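Local coordinates for protein catalase (PDB 4B7H) that probably breaks down hydrogen peroxide to water and oxygen at a haem, carries bound NADPH and is inhibited by nitric oxide, at residues Ala283-Thr296 with Tyr444-Ile458. Numbering follows the deposited sequence.
With NDP (NADPH dihydro-nicotinamide-adenine-dinucleotide phosphate), chain H.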
# COMPACT_ATOMS: atom_id res chain seq x y z
N ALA A 283 -37.95 23.12 14.17
CA ALA A 283 -37.59 21.71 13.96
C ALA A 283 -38.45 20.68 14.70
O ALA A 283 -38.87 19.69 14.11
CB ALA A 283 -36.10 21.50 14.27
N GLU A 284 -38.71 20.90 15.98
CA GLU A 284 -39.41 19.90 16.79
C GLU A 284 -40.85 19.64 16.34
O GLU A 284 -41.36 18.53 16.47
CB GLU A 284 -39.38 20.28 18.28
CG GLU A 284 -39.92 21.66 18.60
CD GLU A 284 -39.67 22.07 20.05
OE1 GLU A 284 -40.45 21.65 20.93
OE2 GLU A 284 -38.71 22.82 20.30
N ASN A 285 -41.50 20.67 15.80
CA ASN A 285 -42.91 20.55 15.42
C ASN A 285 -43.19 20.38 13.93
O ASN A 285 -44.34 20.37 13.51
CB ASN A 285 -43.72 21.73 15.97
CG ASN A 285 -43.74 21.77 17.49
OD1 ASN A 285 -43.85 20.73 18.15
ND2 ASN A 285 -43.64 22.97 18.05
N TYR A 286 -42.14 20.22 13.11
CA TYR A 286 -42.38 19.99 11.69
C TYR A 286 -43.12 18.67 11.51
O TYR A 286 -42.94 17.73 12.30
CB TYR A 286 -41.08 20.03 10.87
CG TYR A 286 -41.36 20.09 9.37
CD1 TYR A 286 -42.23 21.04 8.86
CD2 TYR A 286 -40.75 19.21 8.49
CE1 TYR A 286 -42.50 21.11 7.51
CE2 TYR A 286 -41.02 19.27 7.13
CZ TYR A 286 -41.89 20.23 6.65
OH TYR A 286 -42.16 20.30 5.31
N ARG A 287 -43.98 18.60 10.49
CA ARG A 287 -44.80 17.40 10.27
C ARG A 287 -43.95 16.15 9.99
O ARG A 287 -44.39 15.03 10.25
CB ARG A 287 -45.82 17.64 9.14
CG ARG A 287 -45.18 17.90 7.79
CD ARG A 287 -46.21 18.22 6.70
NE ARG A 287 -47.04 17.06 6.39
CZ ARG A 287 -47.71 16.92 5.24
NH1 ARG A 287 -47.63 17.86 4.31
NH2 ARG A 287 -48.44 15.83 5.03
N TRP A 288 -42.74 16.36 9.47
CA TRP A 288 -41.77 15.29 9.26
C TRP A 288 -40.53 15.53 10.10
O TRP A 288 -40.20 16.67 10.43
CB TRP A 288 -41.38 15.19 7.78
CG TRP A 288 -42.47 14.60 6.94
CD1 TRP A 288 -43.00 13.35 7.06
CD2 TRP A 288 -43.17 15.24 5.87
NE1 TRP A 288 -43.99 13.17 6.12
CE2 TRP A 288 -44.11 14.31 5.37
CE3 TRP A 288 -43.09 16.50 5.27
CZ2 TRP A 288 -44.97 14.61 4.31
CZ3 TRP A 288 -43.94 16.79 4.21
CH2 TRP A 288 -44.87 15.85 3.74
N ASN A 289 -39.82 14.46 10.45
CA ASN A 289 -38.55 14.63 11.15
C ASN A 289 -37.59 15.36 10.22
O ASN A 289 -37.33 14.90 9.11
CB ASN A 289 -37.97 13.27 11.55
CG ASN A 289 -36.71 13.40 12.41
OD1 ASN A 289 -35.73 14.02 12.00
ND2 ASN A 289 -36.74 12.81 13.59
N PRO A 290 -37.07 16.52 10.67
CA PRO A 290 -36.29 17.37 9.75
C PRO A 290 -34.87 16.88 9.51
O PRO A 290 -34.17 17.45 8.68
CB PRO A 290 -36.30 18.73 10.45
CG PRO A 290 -36.45 18.42 11.89
CD PRO A 290 -37.30 17.18 11.97
N PHE A 291 -34.46 15.82 10.22
CA PHE A 291 -33.10 15.30 10.14
C PHE A 291 -33.04 13.91 9.50
O PHE A 291 -31.96 13.32 9.40
CB PHE A 291 -32.50 15.23 11.55
CG PHE A 291 -32.66 16.50 12.34
CD1 PHE A 291 -32.16 17.70 11.86
CD2 PHE A 291 -33.32 16.48 13.56
CE1 PHE A 291 -32.31 18.87 12.59
CE2 PHE A 291 -33.47 17.65 14.30
CZ PHE A 291 -32.96 18.85 13.81
N ASP A 292 -34.20 13.40 9.08
CA ASP A 292 -34.32 12.10 8.42
C ASP A 292 -34.08 12.32 6.94
O ASP A 292 -34.89 12.97 6.27
CB ASP A 292 -35.73 11.54 8.66
CG ASP A 292 -35.99 10.20 7.98
OD1 ASP A 292 -35.15 9.72 7.18
OD2 ASP A 292 -37.07 9.62 8.24
N LEU A 293 -32.96 11.80 6.44
CA LEU A 293 -32.58 11.98 5.04
C LEU A 293 -33.64 11.51 4.05
O LEU A 293 -33.74 12.06 2.94
CB LEU A 293 -31.25 11.26 4.79
CG LEU A 293 -30.66 11.30 3.39
CD1 LEU A 293 -30.42 12.75 2.92
CD2 LEU A 293 -29.37 10.49 3.38
N THR A 294 -34.44 10.52 4.45
CA THR A 294 -35.51 10.01 3.59
C THR A 294 -36.73 10.94 3.52
O THR A 294 -37.70 10.66 2.82
CB THR A 294 -35.98 8.59 4.02
OG1 THR A 294 -36.68 8.67 5.27
CG2 THR A 294 -34.79 7.64 4.16
N LYS A 295 -36.67 12.05 4.26
CA LYS A 295 -37.75 13.04 4.27
C LYS A 295 -37.27 14.37 3.69
O LYS A 295 -36.35 14.99 4.23
CB LYS A 295 -38.26 13.30 5.69
CG LYS A 295 -38.70 12.05 6.44
CD LYS A 295 -39.96 11.46 5.83
CE LYS A 295 -40.47 10.30 6.67
NZ LYS A 295 -39.54 9.15 6.62
N THR A 296 -37.89 14.81 2.61
CA THR A 296 -37.65 16.16 2.11
C THR A 296 -38.46 17.17 2.90
O THR A 296 -39.48 16.83 3.51
CB THR A 296 -37.99 16.28 0.61
OG1 THR A 296 -39.30 15.75 0.37
CG2 THR A 296 -36.99 15.52 -0.23
N TYR A 444 -35.49 7.32 15.06
CA TYR A 444 -35.55 8.78 15.05
C TYR A 444 -36.78 9.24 15.84
O TYR A 444 -37.77 8.50 15.94
CB TYR A 444 -35.66 9.31 13.61
CG TYR A 444 -34.38 9.35 12.82
CD1 TYR A 444 -33.71 8.17 12.47
CD2 TYR A 444 -33.84 10.56 12.38
CE1 TYR A 444 -32.54 8.21 11.72
CE2 TYR A 444 -32.68 10.60 11.64
CZ TYR A 444 -32.03 9.42 11.31
OH TYR A 444 -30.86 9.46 10.57
N VAL A 445 -36.73 10.45 16.38
CA VAL A 445 -37.91 11.04 17.01
C VAL A 445 -39.07 11.01 16.00
O VAL A 445 -38.89 11.38 14.83
CB VAL A 445 -37.64 12.47 17.51
CG1 VAL A 445 -38.91 13.12 18.05
CG2 VAL A 445 -36.57 12.44 18.58
N LYS A 446 -40.23 10.53 16.44
CA LYS A 446 -41.34 10.31 15.51
C LYS A 446 -42.19 11.56 15.39
O LYS A 446 -42.83 11.99 16.35
CB LYS A 446 -42.19 9.12 15.97
CG LYS A 446 -43.23 8.66 14.93
CD LYS A 446 -43.85 7.34 15.34
CE LYS A 446 -44.80 6.80 14.28
NZ LYS A 446 -46.09 7.53 14.26
N HIS A 447 -42.19 12.13 14.19
CA HIS A 447 -43.05 13.26 13.89
C HIS A 447 -44.37 12.78 13.29
O HIS A 447 -44.50 11.63 12.87
CB HIS A 447 -42.34 14.25 12.97
CG HIS A 447 -41.19 14.96 13.62
ND1 HIS A 447 -41.04 16.33 13.58
CD2 HIS A 447 -40.13 14.49 14.33
CE1 HIS A 447 -39.94 16.67 14.23
NE2 HIS A 447 -39.37 15.57 14.69
N GLN A 448 -45.36 13.67 13.28
CA GLN A 448 -46.74 13.35 12.94
C GLN A 448 -46.92 12.50 11.68
O GLN A 448 -47.67 11.52 11.67
CB GLN A 448 -47.52 14.66 12.80
CG GLN A 448 -48.99 14.53 12.53
CD GLN A 448 -49.67 15.88 12.54
OE1 GLN A 448 -49.90 16.49 11.49
NE2 GLN A 448 -49.98 16.38 13.73
N ASP A 449 -46.21 12.87 10.62
CA ASP A 449 -46.43 12.21 9.34
C ASP A 449 -45.26 11.31 8.92
O ASP A 449 -45.14 10.96 7.74
CB ASP A 449 -46.73 13.26 8.26
CG ASP A 449 -48.04 13.98 8.50
OD1 ASP A 449 -48.96 13.38 9.08
OD2 ASP A 449 -48.17 15.16 8.10
N ASP A 450 -44.41 10.91 9.86
CA ASP A 450 -43.28 10.05 9.53
C ASP A 450 -43.72 8.61 9.26
O ASP A 450 -44.26 7.94 10.13
CB ASP A 450 -42.24 10.03 10.66
CG ASP A 450 -41.44 11.31 10.74
OD1 ASP A 450 -41.34 12.05 9.74
OD2 ASP A 450 -40.87 11.56 11.82
N ASP A 451 -43.45 8.15 8.04
CA ASP A 451 -43.52 6.73 7.69
C ASP A 451 -42.61 6.55 6.48
O ASP A 451 -41.96 7.51 6.04
CB ASP A 451 -44.97 6.27 7.41
CG ASP A 451 -45.41 6.50 5.98
OD1 ASP A 451 -44.98 7.48 5.35
OD2 ASP A 451 -46.20 5.68 5.46
N ASP A 452 -42.55 5.35 5.92
CA ASP A 452 -41.64 5.09 4.81
C ASP A 452 -42.24 5.38 3.43
O ASP A 452 -41.52 5.39 2.44
CB ASP A 452 -41.15 3.64 4.84
CG ASP A 452 -40.26 3.34 6.03
OD1 ASP A 452 -39.61 4.28 6.55
OD2 ASP A 452 -40.19 2.17 6.45
N PHE A 453 -43.55 5.61 3.37
CA PHE A 453 -44.24 5.64 2.09
C PHE A 453 -44.99 6.92 1.72
O PHE A 453 -45.31 7.10 0.55
CB PHE A 453 -45.22 4.45 2.00
CG PHE A 453 -44.53 3.12 2.04
CD1 PHE A 453 -43.87 2.64 0.92
CD2 PHE A 453 -44.53 2.36 3.20
CE1 PHE A 453 -43.24 1.41 0.96
CE2 PHE A 453 -43.89 1.14 3.25
CZ PHE A 453 -43.24 0.66 2.12
N ILE A 454 -45.27 7.79 2.68
CA ILE A 454 -46.12 8.94 2.38
C ILE A 454 -45.50 9.90 1.36
O ILE A 454 -46.17 10.36 0.44
CB ILE A 454 -46.59 9.70 3.65
CG1 ILE A 454 -47.70 10.70 3.29
CG2 ILE A 454 -45.43 10.40 4.37
CD1 ILE A 454 -48.88 10.05 2.60
N GLN A 455 -44.21 10.18 1.49
CA GLN A 455 -43.58 11.13 0.58
C GLN A 455 -43.51 10.67 -0.89
O GLN A 455 -43.84 11.45 -1.78
CB GLN A 455 -42.24 11.64 1.11
CG GLN A 455 -42.39 12.56 2.33
CD GLN A 455 -41.18 13.43 2.55
OE1 GLN A 455 -40.09 13.12 2.10
NE2 GLN A 455 -41.37 14.54 3.25
N PRO A 456 -43.10 9.41 -1.15
CA PRO A 456 -43.20 9.01 -2.56
C PRO A 456 -44.64 8.91 -3.03
O PRO A 456 -44.91 9.09 -4.22
CB PRO A 456 -42.52 7.62 -2.59
CG PRO A 456 -42.52 7.16 -1.16
CD PRO A 456 -42.38 8.41 -0.34
N GLY A 457 -45.57 8.61 -2.12
CA GLY A 457 -46.99 8.61 -2.45
C GLY A 457 -47.47 9.98 -2.88
O GLY A 457 -48.21 10.11 -3.85
N ILE A 458 -47.03 11.01 -2.15
CA ILE A 458 -47.31 12.40 -2.48
C ILE A 458 -46.71 12.79 -3.84
O ILE A 458 -47.36 13.45 -4.66
CB ILE A 458 -46.79 13.35 -1.37
CG1 ILE A 458 -47.66 13.22 -0.12
CG2 ILE A 458 -46.80 14.80 -1.84
CD1 ILE A 458 -47.12 13.96 1.10
PA NDP H . -43.52 20.93 -4.70
O1A NDP H . -44.61 20.92 -5.70
O2A NDP H . -43.26 22.28 -4.14
O5B NDP H . -42.19 20.37 -5.40
C5B NDP H . -42.23 19.18 -6.16
C4B NDP H . -40.81 18.92 -6.62
O4B NDP H . -40.79 17.70 -7.37
C3B NDP H . -40.30 20.04 -7.53
O3B NDP H . -38.97 20.37 -7.19
C2B NDP H . -40.40 19.40 -8.91
O2B NDP H . -39.53 19.95 -9.89
C1B NDP H . -40.09 17.95 -8.56
N9A NDP H . -40.38 17.02 -9.66
C8A NDP H . -41.12 17.26 -10.79
N7A NDP H . -41.12 16.15 -11.56
C5A NDP H . -40.38 15.19 -10.94
C6A NDP H . -40.06 13.88 -11.29
N6A NDP H . -40.20 13.47 -12.54
N1A NDP H . -39.28 13.14 -10.43
C2A NDP H . -38.82 13.69 -9.25
N3A NDP H . -39.14 14.99 -8.91
C4A NDP H . -39.91 15.73 -9.75
O3 NDP H . -43.88 19.85 -3.55
PN NDP H . -42.96 19.52 -2.26
O1N NDP H . -41.73 20.36 -2.25
O2N NDP H . -43.88 19.51 -1.09
O5D NDP H . -42.52 17.99 -2.51
C5D NDP H . -43.45 17.06 -3.03
C4D NDP H . -42.70 15.82 -3.49
O4D NDP H . -41.83 16.18 -4.54
C3D NDP H . -41.84 15.24 -2.38
O3D NDP H . -42.54 14.25 -1.64
C2D NDP H . -40.64 14.69 -3.13
O2D NDP H . -40.87 13.35 -3.46
C1D NDP H . -40.59 15.48 -4.44
N1N NDP H . -39.46 16.43 -4.47
C2N NDP H . -39.25 17.24 -3.38
C3N NDP H . -38.22 18.16 -3.33
C7N NDP H . -38.07 18.98 -2.09
O7N NDP H . -36.79 19.41 -1.73
N7N NDP H . -39.13 19.26 -1.34
C4N NDP H . -37.24 18.34 -4.48
C5N NDP H . -37.56 17.41 -5.61
C6N NDP H . -38.63 16.51 -5.56
P2B NDP H . -40.05 21.10 -10.89
O1X NDP H . -41.29 20.59 -11.59
O2X NDP H . -40.36 22.34 -10.07
O3X NDP H . -38.93 21.37 -11.88
O HOH W 1 -44.87 16.37 14.19
O HOH W 2 -34.58 12.47 15.56
O HOH W 3 -30.92 10.27 7.83
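Arg287 NE meets Asp449 OD2 in a salt bridge at 2.8 Å, on the anti lone pair of that oxygen and near the guanidinium plane. The backbones join beside it, Asp449 N donating to Arg287 O at 2.8 Å. His447 ND1 gives a nearly straight bond (167°) to Tyr286 O, 2.7 Å away and in the ring plane. Asn289 CA lies over a face of this imidazole, a CH-pi contact. The carboxylate of Asp450 ties both loops: OD1 takes Asn289 N at 2.9 Å through its syn lone pair, while OD2 takes His447 N. With CG anti to the backbone N (chi1 -174°), Asn289 sends ND2 to Val445 O at 2.9 Å and OD1 back to Phe291 N, an Asx turn. These two bonds fix the amide's rotation. Lys295 NZ reaches Asp451 O and the carboxylate of Asp292, which also pairs with Arg150.

Gln455 grips the backbone of Thr296 at both ends of its amide. Gln455 OE1 accepts from Thr296 N at 2.8 Å, and Gln455 NE2 donates to Thr296 O at 3.0 Å. NE2 also sits over one face of the Trp288 indole, the amide turned 77° from the ring. The Arg287 guanidinium lies against the opposite face. Ile454 CG2 and Ile458 CD1 pack at the indole edge.

The contact fastens the loop between strands 270-279 and 305-314 of the catalase barrel to loop 444-453 and the first turns of helix 454-463. Thr296 CB packs near the nicotinamide amide and Gln455 O takes a weak hydrogen bond from ribose O3D, within the NADPH pocket at the barrel-helical domain boundary.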